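Carboxysome shell vertex protein CcmL (Thermosynechococcus elongatus, PDB 4N8F) probably forms the pentameric vertices of the carboxysome shell, the polyhedral compartment in which RuBisCO is sequestered. Local coordinates at residues A4-T9 with K23-Q28; L27-E32 with D39-A44; E53-S58 with A76-I81. All blocks are in the same frame, centred on the assembly; numbering follows the deposited sequence.

From the N terminus, contact 1 closes the loop of residues 10-22 by pairing strand 2-11 with 24-30. Contact 2 starts on the same second strand, sharing Leu27 and Gln28, and closes the short connection 33-38 against strand 39-45. Contact 3 follows, closing 59-75 between strands 54-59 and 76-81. The three loops come in series: none encloses or crosses another. Two further seams join these pairs into one closed sheet. Strand 2-11 meets 54-59, where Ala4 O lies 2.8 Å from Val55 N, and strand 39-45 runs parallel to 76-81, where Ala44 O lies 2.7 Å from Val78 N. The strand order 1-2-3-5-4, with first and last paired, is that of an OB-type barrel.

Contact 1: A4-T9 with K23-Q28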
ATOM      1  N   ALA C   4      14.504  -9.886   0.149  1.00 27.30           N
ATOM      2  CA  ALA C   4      15.544  -8.849   0.173  1.00 27.59           C
ATOM      3  C   ALA C   4      16.810  -9.375   0.809  1.00 28.22           C
ATOM      4  O   ALA C   4      16.861 -10.433   1.494  1.00 27.34           O
ATOM      5  CB  ALA C   4      15.057  -7.590   0.915  1.00 27.04           C
ATOM      6  N   ARG C   5      17.869  -8.592   0.645  1.00 28.61           N
ATOM      7  CA  ARG C   5      19.036  -8.894   1.375  1.00 30.11           C
ATOM      8  C   ARG C   5      19.349  -7.782   2.358  1.00 30.43           C
ATOM      9  O   ARG C   5      19.150  -6.609   2.052  1.00 29.50           O
ATOM     10  CB  ARG C   5      20.217  -9.166   0.431  1.00 32.43           C
ATOM     11  CG  ARG C   5      20.642  -8.033  -0.489  1.00 34.60           C
ATOM     12  CD  ARG C   5      22.088  -8.351  -0.931  1.00 40.89           C
ATOM     13  NE  ARG C   5      22.625  -7.108  -1.230  1.00 45.07           N
ATOM     14  CZ  ARG C   5      23.523  -6.400  -0.577  1.00 41.68           C
ATOM     15  NH1 ARG C   5      24.363  -6.834   0.375  1.00 41.44           N
ATOM     16  NH2 ARG C   5      23.623  -5.203  -1.064  1.00 41.36           N
ATOM     17  N   VAL C   6      19.943  -8.157   3.486  1.00 29.76           N
ATOM     18  CA  VAL C   6      20.304  -7.168   4.480  1.00 31.24           C
ATOM     19  C   VAL C   6      21.516  -6.500   4.025  1.00 31.85           C
ATOM     20  O   VAL C   6      22.472  -7.150   3.706  1.00 35.86           O
ATOM     21  CB  VAL C   6      20.649  -7.813   5.801  1.00 30.90           C
ATOM     22  CG1 VAL C   6      21.094  -6.773   6.806  1.00 31.05           C
ATOM     23  CG2 VAL C   6      19.462  -8.612   6.248  1.00 30.37           C
ATOM     24  N   CYS C   7      21.524  -5.188   3.978  1.00 34.06           N
ATOM     25  CA  CYS C   7      22.715  -4.580   3.450  1.00 33.91           C
ATOM     26  C   CYS C   7      23.236  -3.465   4.240  1.00 35.10           C
ATOM     27  O   CYS C   7      24.268  -2.966   3.860  1.00 34.34           O
ATOM     28  CB  CYS C   7      22.532  -4.123   2.014  1.00 38.00           C
ATOM     29  SG  CYS C   7      21.403  -2.758   1.835  1.00 41.68           S
ATOM     30  N   GLY C   8      22.610  -3.102   5.363  1.00 35.10           N
ATOM     31  CA  GLY C   8      23.193  -2.089   6.234  1.00 36.59           C
ATOM     32  C   GLY C   8      22.328  -1.822   7.435  1.00 34.68           C
ATOM     33  O   GLY C   8      21.559  -2.640   7.786  1.00 34.29           O
ATOM     34  N   THR C   9      22.498  -0.687   8.078  1.00 36.10           N
ATOM     35  CA  THR C   9      21.728  -0.352   9.241  1.00 37.89           C
ATOM     36  C   THR C   9      21.517   1.162   9.319  1.00 37.32           C
ATOM     37  O   THR C   9      22.310   1.941   8.757  1.00 36.55           O
ATOM     38  CB  THR C   9      22.476  -0.692  10.543  1.00 38.99           C
ATOM     39  OG1 THR C   9      23.601   0.159  10.624  1.00 44.35           O
ATOM     40  CG2 THR C   9      22.974  -2.077  10.550  1.00 39.74           C
ATOM     41  N   LYS C  23      16.050  -2.388  16.450  1.00 38.57           N
ATOM     42  CA  LYS C  23      17.044  -2.442  15.409  1.00 39.30           C
ATOM     43  C   LYS C  23      16.493  -2.136  14.024  1.00 34.00           C
ATOM     44  O   LYS C  23      15.566  -2.782  13.557  1.00 34.42           O
ATOM     45  CB  LYS C  23      17.779  -3.785  15.398  1.00 45.24           C
ATOM     46  CG  LYS C  23      19.213  -3.589  14.891  1.00 54.58           C
ATOM     47  CD  LYS C  23      19.789  -4.837  14.241  1.00 60.46           C
ATOM     48  CE  LYS C  23      21.078  -4.504  13.493  1.00 58.29           C
ATOM     49  NZ  LYS C  23      22.021  -3.691  14.278  1.00 59.76           N
ATOM     50  N   PHE C  24      17.069  -1.155  13.361  1.00 33.11           N
ATOM     51  CA  PHE C  24      16.719  -0.807  11.976  1.00 33.55           C
ATOM     52  C   PHE C  24      17.731  -1.298  10.920  1.00 33.69           C
ATOM     53  O   PHE C  24      18.854  -0.788  10.795  1.00 34.47           O
ATOM     54  CB  PHE C  24      16.567   0.702  11.806  1.00 35.40           C
ATOM     55  CG  PHE C  24      15.569   1.332  12.741  1.00 37.25           C
ATOM     56  CD1 PHE C  24      14.256   1.123  12.583  1.00 37.55           C
ATOM     57  CD2 PHE C  24      15.982   2.136  13.785  1.00 43.45           C
ATOM     58  CE1 PHE C  24      13.338   1.713  13.416  1.00 40.80           C
ATOM     59  CE2 PHE C  24      15.066   2.729  14.634  1.00 43.25           C
ATOM     60  CZ  PHE C  24      13.742   2.530  14.433  1.00 39.31           C
ATOM     61  N   LEU C  25      17.301  -2.246  10.093  1.00 31.00           N
ATOM     62  CA  LEU C  25      18.192  -2.726   9.061  1.00 30.88           C
ATOM     63  C   LEU C  25      17.845  -2.013   7.802  1.00 30.93           C
ATOM     64  O   LEU C  25      16.694  -1.719   7.583  1.00 31.20           O
ATOM     65  CB  LEU C  25      18.037  -4.242   8.893  1.00 30.70           C
ATOM     66  CG  LEU C  25      18.534  -5.148  10.019  1.00 31.32           C
ATOM     67  CD1 LEU C  25      18.269  -6.591   9.621  1.00 32.84           C
ATOM     68  CD2 LEU C  25      20.009  -4.957  10.310  1.00 33.85           C
ATOM     69  N   VAL C  26      18.847  -1.744   6.966  1.00 30.99           N
ATOM     70  CA  VAL C  26      18.601  -1.439   5.575  1.00 31.57           C
ATOM     71  C   VAL C  26      18.554  -2.721   4.723  1.00 30.43           C
ATOM     72  O   VAL C  26      19.437  -3.562   4.815  1.00 36.25           O
ATOM     73  CB  VAL C  26      19.670  -0.507   5.033  1.00 32.95           C
ATOM     74  CG1 VAL C  26      19.311  -0.052   3.633  1.00 34.27           C
ATOM     75  CG2 VAL C  26      19.886   0.676   5.970  1.00 33.95           C
ATOM     76  N   LEU C  27      17.522  -2.867   3.908  1.00 30.00           N
ATOM     77  CA  LEU C  27      17.285  -4.024   3.031  1.00 29.52           C
ATOM     78  C   LEU C  27      17.327  -3.569   1.549  1.00 31.37           C
ATOM     79  O   LEU C  27      16.775  -2.530   1.196  1.00 29.87           O
ATOM     80  CB  LEU C  27      15.920  -4.608   3.329  1.00 28.28           C
ATOM     81  CG  LEU C  27      15.625  -4.961   4.801  1.00 28.99           C
ATOM     82  CD1 LEU C  27      14.320  -5.703   5.002  1.00 30.58           C
ATOM     83  CD2 LEU C  27      16.718  -5.861   5.357  1.00 29.33           C
ATOM     84  N   GLN C  28      18.026  -4.319   0.713  1.00 30.31           N
ATOM     85  CA  GLN C  28      17.959  -4.110  -0.696  1.00 30.35           C
ATOM     86  C   GLN C  28      17.063  -5.227  -1.237  1.00 29.78           C
ATOM     87  O   GLN C  28      17.314  -6.383  -0.996  1.00 27.61           O
ATOM     88  CB  GLN C  28      19.323  -4.220  -1.330  1.00 31.16           C
ATOM     89  CG  GLN C  28      19.275  -4.021  -2.858  1.00 32.79           C
ATOM     90  CD  GLN C  28      20.651  -3.892  -3.469  1.00 33.09           C
ATOM     91  OE1 GLN C  28      21.636  -4.365  -2.905  1.00 32.87           O
ATOM     92  NE2 GLN C  28      20.725  -3.259  -4.634  1.00 33.79           N
TER
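A classic beta bulge, with Cys7 and Gly8 both set opposite Val26, interrupts the antiparallel pairing of strands 2-11 and 24-30. Its evidence is a shared acceptor: Val26 O takes the N-H of Cys7 almost straight, N to O 2.8 Å with 176° at the hydrogen. Val26 O also receives Gly8 N, less directly, at 3.3 Å, while Val26 N returns a bond to Gly8 O.

Before the bulge, Arg5 and Gln28 form a hydrogen-bonded pair, and their side chains run alongside each other in the same direction. Arg5 CG lies between the backbone N and the carbonyl carbon (chi1 61°), from where the extended chain follows that of Gln28. Arg5 NH2 donates to Gln28 OE1 at 2.8 Å, the oxygen sitting at the guanidinium edge and in its plane; a weak bond from Arg5 NE, 3.4 Å, reaches the same OE1. Arg5 NH1 forms a salt bridge with Asp52, and NH2 another with Asp88 of a neighbouring subunit. A leucine here would probably leave Gln28 OE1 without its donors and both carboxylates without this cation.

On the other face, shared with Thr9, Val6 CG1 meets Leu25 CD1 at 4.0 Å, and Val6 CG2 meets Leu27 CD2 at the same distance. In the bulge itself, Cys7 SG packs on Val26 CG1 at 3.9 Å. Gly8 and Thr9 also pair with a strand of the neighbouring subunit, so this bulged antiparallel pair forms both the first strand pair of an OB-type barrel and part of the pentamer seam.

Contact 2: L27-E32 with D39-A44; sequences LQYLGE and DYEVAA
The hydroxyl of Tyr29 donates to the carboxylate of Glu41, OH to OE2 2.8 Å, bringing a residue of strand 24-30 onto one of strand 39-45. The carboxylate oxygen lies at the edge of the phenol ring and in its plane. Seen from Glu41, however, the hydroxyl arrives on the anti side of OE2 and 35° out of the carboxylate plane, the two flat groups being turned 65° apart. Glu41 is held from elsewhere as well: Met1 N of a neighbouring subunit bonds to OE1, and Lys2 NZ of that subunit makes a salt bridge with OE2. These positive groups probably favour the charged carboxylate. The bend at chi2 (68°) turns the Glu41 carboxylate toward the phenol; Glu41 CB itself lies 3.3 Å from Tyr29 OH.

The backbone supplies three bonds. Leu27 and Glu41 are a hydrogen-bonded antiparallel pair, Leu27 N to Glu41 O 2.9 Å and Glu41 N to Leu27 O 3.0 Å. Farther along, Tyr29 N reaches Asp39 O at 3.2 Å, approaching from above the carbonyl plane. This pairing joins the second and third strands of the five-stranded OB-type barrel of the CcmL/EutN family.

Packing continues outward from these bonds. The Asp39 carboxylate runs alongside the Tyr29 ring, pointing the same way, with OD2 3.4 Å from CD1. On the same side of the sheet as Glu41, Leu27 sends CD1 to Ala43 CB at 3.7 Å. Tyr40 projects from the other side, where its hydroxyl bonds to Ile3 N of the neighbouring subunit and its ring makes a cation-pi contact with Lys2 there.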
ATOM      1  N   LEU C  27      17.522  -2.867   3.908  1.00 30.00           N
ATOM      2  CA  LEU C  27      17.285  -4.024   3.031  1.00 29.52           C
ATOM      3  C   LEU C  27      17.327  -3.569   1.549  1.00 31.37           C
ATOM      4  O   LEU C  27      16.775  -2.530   1.196  1.00 29.87           O
ATOM      5  CB  LEU C  27      15.920  -4.608   3.329  1.00 28.28           C
ATOM      6  CG  LEU C  27      15.625  -4.961   4.801  1.00 28.99           C
ATOM      7  CD1 LEU C  27      14.320  -5.703   5.002  1.00 30.58           C
ATOM      8  CD2 LEU C  27      16.718  -5.861   5.357  1.00 29.33           C
ATOM      9  N   GLN C  28      18.026  -4.319   0.713  1.00 30.31           N
ATOM     10  CA  GLN C  28      17.959  -4.110  -0.696  1.00 30.35           C
ATOM     11  C   GLN C  28      17.063  -5.227  -1.237  1.00 29.78           C
ATOM     12  O   GLN C  28      17.314  -6.383  -0.996  1.00 27.61           O
ATOM     13  CB  GLN C  28      19.323  -4.220  -1.330  1.00 31.16           C
ATOM     14  CG  GLN C  28      19.275  -4.021  -2.858  1.00 32.79           C
ATOM     15  CD  GLN C  28      20.651  -3.892  -3.469  1.00 33.09           C
ATOM     16  OE1 GLN C  28      21.636  -4.365  -2.905  1.00 32.87           O
ATOM     17  NE2 GLN C  28      20.725  -3.259  -4.634  1.00 33.79           N
ATOM     18  N   TYR C  29      16.044  -4.851  -1.988  1.00 29.42           N
ATOM     19  CA  TYR C  29      15.174  -5.824  -2.611  1.00 29.88           C
ATOM     20  C   TYR C  29      15.905  -6.667  -3.657  1.00 30.23           C
ATOM     21  O   TYR C  29      16.760  -6.153  -4.355  1.00 30.05           O
ATOM     22  CB  TYR C  29      13.906  -5.139  -3.211  1.00 30.55           C
ATOM     23  CG  TYR C  29      12.945  -4.617  -2.150  1.00 30.78           C
ATOM     24  CD1 TYR C  29      12.820  -3.268  -1.908  1.00 30.86           C
ATOM     25  CD2 TYR C  29      12.178  -5.505  -1.371  1.00 31.50           C
ATOM     26  CE1 TYR C  29      11.953  -2.793  -0.967  1.00 31.44           C
ATOM     27  CE2 TYR C  29      11.302  -5.042  -0.446  1.00 31.75           C
ATOM     28  CZ  TYR C  29      11.207  -3.694  -0.203  1.00 32.40           C
ATOM     29  OH  TYR C  29      10.356  -3.223   0.776  1.00 33.98           O
ATOM     30  N   LEU C  30      15.459  -7.930  -3.801  1.00 30.66           N
ATOM     31  CA  LEU C  30      15.973  -8.855  -4.779  1.00 30.96           C
ATOM     32  C   LEU C  30      14.896  -9.172  -5.834  1.00 32.14           C
ATOM     33  O   LEU C  30      13.764  -9.502  -5.505  1.00 33.16           O
ATOM     34  CB  LEU C  30      16.482 -10.134  -4.140  1.00 29.56           C
ATOM     35  CG  LEU C  30      17.618  -9.960  -3.106  1.00 31.57           C
ATOM     36  CD1 LEU C  30      17.998 -11.337  -2.531  1.00 31.53           C
ATOM     37  CD2 LEU C  30      18.839  -9.294  -3.680  1.00 31.59           C
ATOM     38  N   GLY C  31      15.306  -9.094  -7.075  1.00 32.16           N
ATOM     39  CA  GLY C  31      14.432  -9.297  -8.245  1.00 34.32           C
ATOM     40  C   GLY C  31      14.484 -10.708  -8.775  1.00 35.14           C
ATOM     41  O   GLY C  31      14.909 -11.635  -8.108  1.00 33.76           O
ATOM     42  N   GLU C  32      14.069 -10.867 -10.026  1.00 37.78           N
ATOM     43  CA  GLU C  32      14.150 -12.121 -10.694  1.00 36.25           C
ATOM     44  C   GLU C  32      15.641 -12.538 -10.735  1.00 38.01           C
ATOM     45  O   GLU C  32      16.549 -11.719 -10.995  1.00 35.56           O
ATOM     46  CB  GLU C  32      13.578 -11.990 -12.099  1.00 37.69           C
ATOM     47  CG  GLU C  32      13.341 -13.308 -12.797  1.00 37.47           C
ATOM     48  CD  GLU C  32      12.619 -13.086 -14.111  1.00 40.18           C
ATOM     49  OE1 GLU C  32      13.284 -12.649 -15.049  1.00 40.11           O
ATOM     50  OE2 GLU C  32      11.369 -13.273 -14.166  1.00 40.92           O
ATOM     51  N   ASP C  39      16.200  -0.557  -5.226  1.00 39.57           N
ATOM     52  CA  ASP C  39      15.094  -0.253  -4.342  1.00 38.72           C
ATOM     53  C   ASP C  39      15.458  -0.790  -2.951  1.00 34.17           C
ATOM     54  O   ASP C  39      16.162  -1.800  -2.846  1.00 33.73           O
ATOM     55  CB  ASP C  39      13.760  -0.831  -4.885  1.00 41.11           C
ATOM     56  CG  ASP C  39      12.542  -0.319  -4.088  1.00 45.94           C
ATOM     57  OD1 ASP C  39      12.619   0.760  -3.418  1.00 52.05           O
ATOM     58  OD2 ASP C  39      11.488  -0.998  -4.099  1.00 55.97           O
ATOM     59  N   TYR C  40      15.018  -0.113  -1.901  1.00 32.88           N
ATOM     60  CA  TYR C  40      15.497  -0.358  -0.528  1.00 33.53           C
ATOM     61  C   TYR C  40      14.340  -0.148   0.485  1.00 33.39           C
ATOM     62  O   TYR C  40      13.361   0.491   0.175  1.00 34.13           O
ATOM     63  CB  TYR C  40      16.697   0.568  -0.183  1.00 37.40           C
ATOM     64  CG  TYR C  40      16.174   1.908   0.216  1.00 39.05           C
ATOM     65  CD1 TYR C  40      15.941   2.881  -0.739  1.00 40.64           C
ATOM     66  CD2 TYR C  40      15.785   2.157   1.543  1.00 40.11           C
ATOM     67  CE1 TYR C  40      15.389   4.091  -0.391  1.00 41.94           C
ATOM     68  CE2 TYR C  40      15.212   3.367   1.905  1.00 42.04           C
ATOM     69  CZ  TYR C  40      15.016   4.327   0.935  1.00 42.50           C
ATOM     70  OH  TYR C  40      14.448   5.524   1.264  1.00 47.49           O
ATOM     71  N   GLU C  41      14.432  -0.775   1.653  1.00 31.89           N
ATOM     72  CA  GLU C  41      13.478  -0.574   2.742  1.00 29.40           C
ATOM     73  C   GLU C  41      14.258  -0.443   4.032  1.00 27.99           C
ATOM     74  O   GLU C  41      15.266  -1.094   4.202  1.00 29.81           O
ATOM     75  CB  GLU C  41      12.559  -1.798   2.851  1.00 29.69           C
ATOM     76  CG  GLU C  41      11.272  -1.567   3.630  1.00 28.44           C
ATOM     77  CD  GLU C  41      10.262  -0.623   2.980  1.00 30.08           C
ATOM     78  OE1 GLU C  41       9.601   0.125   3.752  1.00 30.04           O
ATOM     79  OE2 GLU C  41      10.133  -0.620   1.757  1.00 28.87           O
ATOM     80  N   VAL C  42      13.811   0.358   4.960  1.00 26.99           N
ATOM     81  CA  VAL C  42      14.383   0.244   6.295  1.00 26.90           C
ATOM     82  C   VAL C  42      13.378  -0.490   7.143  1.00 26.37           C
ATOM     83  O   VAL C  42      12.178  -0.172   7.116  1.00 28.65           O
ATOM     84  CB  VAL C  42      14.689   1.622   6.908  1.00 27.77           C
ATOM     85  CG1 VAL C  42      15.204   1.474   8.348  1.00 28.33           C
ATOM     86  CG2 VAL C  42      15.660   2.371   6.035  1.00 29.19           C
ATOM     87  N   ALA C  43      13.829  -1.537   7.821  1.00 26.68           N
ATOM     88  CA  ALA C  43      12.927  -2.405   8.522  1.00 26.04           C
ATOM     89  C   ALA C  43      13.383  -2.746   9.908  1.00 26.55           C
ATOM     90  O   ALA C  43      14.552  -2.942  10.146  1.00 27.92           O
ATOM     91  CB  ALA C  43      12.753  -3.673   7.737  1.00 26.39           C
ATOM     92  N   ALA C  44      12.414  -2.884  10.796  1.00 28.77           N
ATOM     93  CA  ALA C  44      12.627  -3.457  12.146  1.00 29.34           C
ATOM     94  C   ALA C  44      13.002  -4.897  12.065  1.00 31.32           C
ATOM     95  O   ALA C  44      12.561  -5.648  11.146  1.00 30.92           O
ATOM     96  CB  ALA C  44      11.379  -3.316  13.030  1.00 28.63           C
TER

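Contact 3: E53-S58 with A76-I81; sequences EWVLVS and AAVVAI
The carboxylate of Glu53 is the flat group that touches strand 76-81: its OE1 comes to 3.8 Å from Ile81 CD1, the two side chains crossing at a slant. That oxygen accepts a hydrogen bond from Gly50 N, which helps hold the carboxylate beside the isoleucine methyl. The indole of the adjacent Trp54 leads away from the strand pair and stacks with the ring of Tyr93.

Beyond this end, four backbone bonds join the antiparallel strands. Leu56 N donates to Ala80 O and Leu56 O accepts from Val79 N, each at 2.9 Å, and Ser58 exchanges a pair of bonds with Ala77. The register slips by one residue between the pairs Leu56-Ala80 and Val57-Val78, making a beta bulge; Val79 is the extra residue, and its psi of -12° departs from the extended strand.

On one face, shared with Val57 and Ile81, Val55 and Val78 cross at about a right angle, CG1 to CG1 4.0 Å. Leu27 packs on Val57 and Val78 from across the barrel. On the opposite face, Leu56 CD1 meets Ala80 CB at 4.1 Å. Ser58 has OG anti to its carbonyl carbon (chi1 -74°), which places it 3.7 Å from both Val79 CG1 and Val79 CG2. This hydroxyl bonds to Pro73 O of a different neighbouring subunit from that of contacts 1 and 2, whose Val42 also packs on Leu56.

The chemistry is thus divided: Val55, Val57 and Val78 fill the barrel interior, whereas the face of Leu56, Ala77, Ala80 and Ser58 meets that subunit, with which Ala80 and Ile81 also pair as strands, consistent with a tight homopentamer.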
ATOM      1  N   GLU C  53      22.439 -11.622   4.660  1.00 32.95           N
ATOM      2  CA  GLU C  53      21.383 -12.684   4.684  1.00 34.07           C
ATOM      3  C   GLU C  53      20.171 -12.332   3.823  1.00 33.21           C
ATOM      4  O   GLU C  53      19.839 -11.159   3.655  1.00 30.99           O
ATOM      5  CB  GLU C  53      20.921 -12.995   6.088  1.00 37.54           C
ATOM      6  CG  GLU C  53      22.102 -13.304   7.002  1.00 43.28           C
ATOM      7  CD  GLU C  53      21.845 -14.280   8.130  1.00 52.19           C
ATOM      8  OE1 GLU C  53      21.252 -13.916   9.205  1.00 58.16           O
ATOM      9  OE2 GLU C  53      22.352 -15.409   7.975  1.00 54.93           O
ATOM     10  N   TRP C  54      19.588 -13.346   3.194  1.00 31.43           N
ATOM     11  CA  TRP C  54      18.349 -13.152   2.515  1.00 32.02           C
ATOM     12  C   TRP C  54      17.268 -13.239   3.550  1.00 31.05           C
ATOM     13  O   TRP C  54      17.329 -14.092   4.476  1.00 31.64           O
ATOM     14  CB  TRP C  54      18.124 -14.184   1.400  1.00 32.02           C
ATOM     15  CG  TRP C  54      19.070 -14.036   0.263  1.00 31.76           C
ATOM     16  CD1 TRP C  54      20.319 -13.464   0.291  1.00 33.73           C
ATOM     17  CD2 TRP C  54      18.859 -14.478  -1.080  1.00 31.73           C
ATOM     18  NE1 TRP C  54      20.866 -13.475  -0.980  1.00 34.65           N
ATOM     19  CE2 TRP C  54      20.013 -14.135  -1.824  1.00 32.69           C
ATOM     20  CE3 TRP C  54      17.797 -15.096  -1.730  1.00 32.59           C
ATOM     21  CZ2 TRP C  54      20.138 -14.407  -3.184  1.00 32.70           C
ATOM     22  CZ3 TRP C  54      17.921 -15.392  -3.060  1.00 33.38           C
ATOM     23  CH2 TRP C  54      19.085 -15.054  -3.780  1.00 34.61           C
ATOM     24  N   VAL C  55      16.303 -12.332   3.407  1.00 31.20           N
ATOM     25  CA  VAL C  55      15.151 -12.236   4.307  1.00 30.84           C
ATOM     26  C   VAL C  55      13.786 -12.048   3.595  1.00 31.31           C
ATOM     27  O   VAL C  55      13.709 -11.569   2.464  1.00 30.37           O
ATOM     28  CB  VAL C  55      15.313 -11.100   5.329  1.00 30.30           C
ATOM     29  CG1 VAL C  55      16.558 -11.315   6.214  1.00 32.10           C
ATOM     30  CG2 VAL C  55      15.305  -9.749   4.674  1.00 31.97           C
ATOM     31  N   LEU C  56      12.717 -12.400   4.309  1.00 30.58           N
ATOM     32  CA  LEU C  56      11.392 -11.926   3.979  1.00 30.63           C
ATOM     33  C   LEU C  56      11.045 -10.698   4.778  1.00 28.85           C
ATOM     34  O   LEU C  56      11.180 -10.667   6.032  1.00 27.60           O
ATOM     35  CB  LEU C  56      10.326 -12.991   4.231  1.00 30.85           C
ATOM     36  CG  LEU C  56      10.433 -14.285   3.444  1.00 32.82           C
ATOM     37  CD1 LEU C  56       9.332 -15.297   3.868  1.00 32.21           C
ATOM     38  CD2 LEU C  56      10.282 -13.956   1.967  1.00 33.68           C
ATOM     39  N   VAL C  57      10.568  -9.693   4.055  1.00 29.28           N
ATOM     40  CA  VAL C  57      10.057  -8.513   4.693  1.00 29.27           C
ATOM     41  C   VAL C  57       8.539  -8.384   4.493  1.00 28.19           C
ATOM     42  O   VAL C  57       8.016  -8.645   3.415  1.00 30.71           O
ATOM     43  CB  VAL C  57      10.882  -7.257   4.280  1.00 29.54           C
ATOM     44  CG1 VAL C  57      10.959  -7.093   2.813  1.00 32.54           C
ATOM     45  CG2 VAL C  57      10.259  -5.990   4.832  1.00 29.42           C
ATOM     46  N   SER C  58       7.842  -8.036   5.569  1.00 27.88           N
ATOM     47  CA  SER C  58       6.402  -7.668   5.563  1.00 26.39           C
ATOM     48  C   SER C  58       6.204  -6.175   5.752  1.00 26.28           C
ATOM     49  O   SER C  58       6.890  -5.539   6.630  1.00 24.52           O
ATOM     50  CB  SER C  58       5.696  -8.378   6.724  1.00 28.15           C
ATOM     51  OG  SER C  58       5.558  -9.740   6.403  1.00 28.71           O
ATOM     52  N   ALA C  76       7.415  -1.758   8.161  1.00 25.94           N
ATOM     53  CA  ALA C  76       8.255  -2.785   7.519  1.00 24.87           C
ATOM     54  C   ALA C  76       9.002  -3.555   8.601  1.00 25.31           C
ATOM     55  O   ALA C  76       9.594  -2.943   9.527  1.00 25.30           O
ATOM     56  CB  ALA C  76       9.220  -2.159   6.582  1.00 24.54           C
ATOM     57  N   ALA C  77       9.009  -4.876   8.496  1.00 24.30           N
ATOM     58  CA  ALA C  77       9.759  -5.691   9.458  1.00 24.65           C
ATOM     59  C   ALA C  77      10.343  -6.901   8.784  1.00 25.67           C
ATOM     60  O   ALA C  77       9.655  -7.517   7.938  1.00 25.85           O
ATOM     61  CB  ALA C  77       8.870  -6.164  10.591  1.00 24.27           C
ATOM     62  N   VAL C  78      11.539  -7.318   9.220  1.00 24.77           N
ATOM     63  CA  VAL C  78      12.019  -8.609   8.833  1.00 27.90           C
ATOM     64  C   VAL C  78      11.199  -9.694   9.556  1.00 28.80           C
ATOM     65  O   VAL C  78      11.093  -9.642  10.759  1.00 31.65           O
ATOM     66  CB  VAL C  78      13.494  -8.794   9.172  1.00 29.77           C
ATOM     67  CG1 VAL C  78      13.897 -10.277   9.036  1.00 31.85           C
ATOM     68  CG2 VAL C  78      14.335  -7.878   8.298  1.00 29.65           C
ATOM     69  N   VAL C  79      10.647 -10.670   8.851  1.00 29.39           N
ATOM     70  CA  VAL C  79       9.852 -11.729   9.531  1.00 29.40           C
ATOM     71  C   VAL C  79      10.432 -13.131   9.488  1.00 30.02           C
ATOM     72  O   VAL C  79      10.067 -13.980  10.282  1.00 31.22           O
ATOM     73  CB  VAL C  79       8.376 -11.736   9.089  1.00 30.50           C
ATOM     74  CG1 VAL C  79       7.754 -10.374   9.360  1.00 29.27           C
ATOM     75  CG2 VAL C  79       8.162 -12.129   7.630  1.00 30.58           C
ATOM     76  N   ALA C  80      11.445 -13.312   8.661  1.00 30.17           N
ATOM     77  CA  ALA C  80      12.073 -14.608   8.447  1.00 32.20           C
ATOM     78  C   ALA C  80      13.404 -14.406   7.781  1.00 32.98           C
ATOM     79  O   ALA C  80      13.562 -13.564   6.847  1.00 33.28           O
ATOM     80  CB  ALA C  80      11.189 -15.472   7.546  1.00 31.75           C
ATOM     81  N   ILE C  81      14.381 -15.181   8.234  1.00 32.93           N
ATOM     82  CA  ILE C  81      15.629 -15.330   7.501  1.00 32.07           C
ATOM     83  C   ILE C  81      15.503 -16.502   6.583  1.00 31.52           C
ATOM     84  O   ILE C  81      15.127 -17.572   7.040  1.00 32.68           O
ATOM     85  CB  ILE C  81      16.806 -15.561   8.426  1.00 32.44           C
ATOM     86  CG1 ILE C  81      16.997 -14.314   9.277  1.00 32.70           C
ATOM     87  CG2 ILE C  81      18.046 -15.910   7.620  1.00 32.46           C
ATOM     88  CD1 ILE C  81      17.749 -14.622  10.542  1.00 35.16           C
TER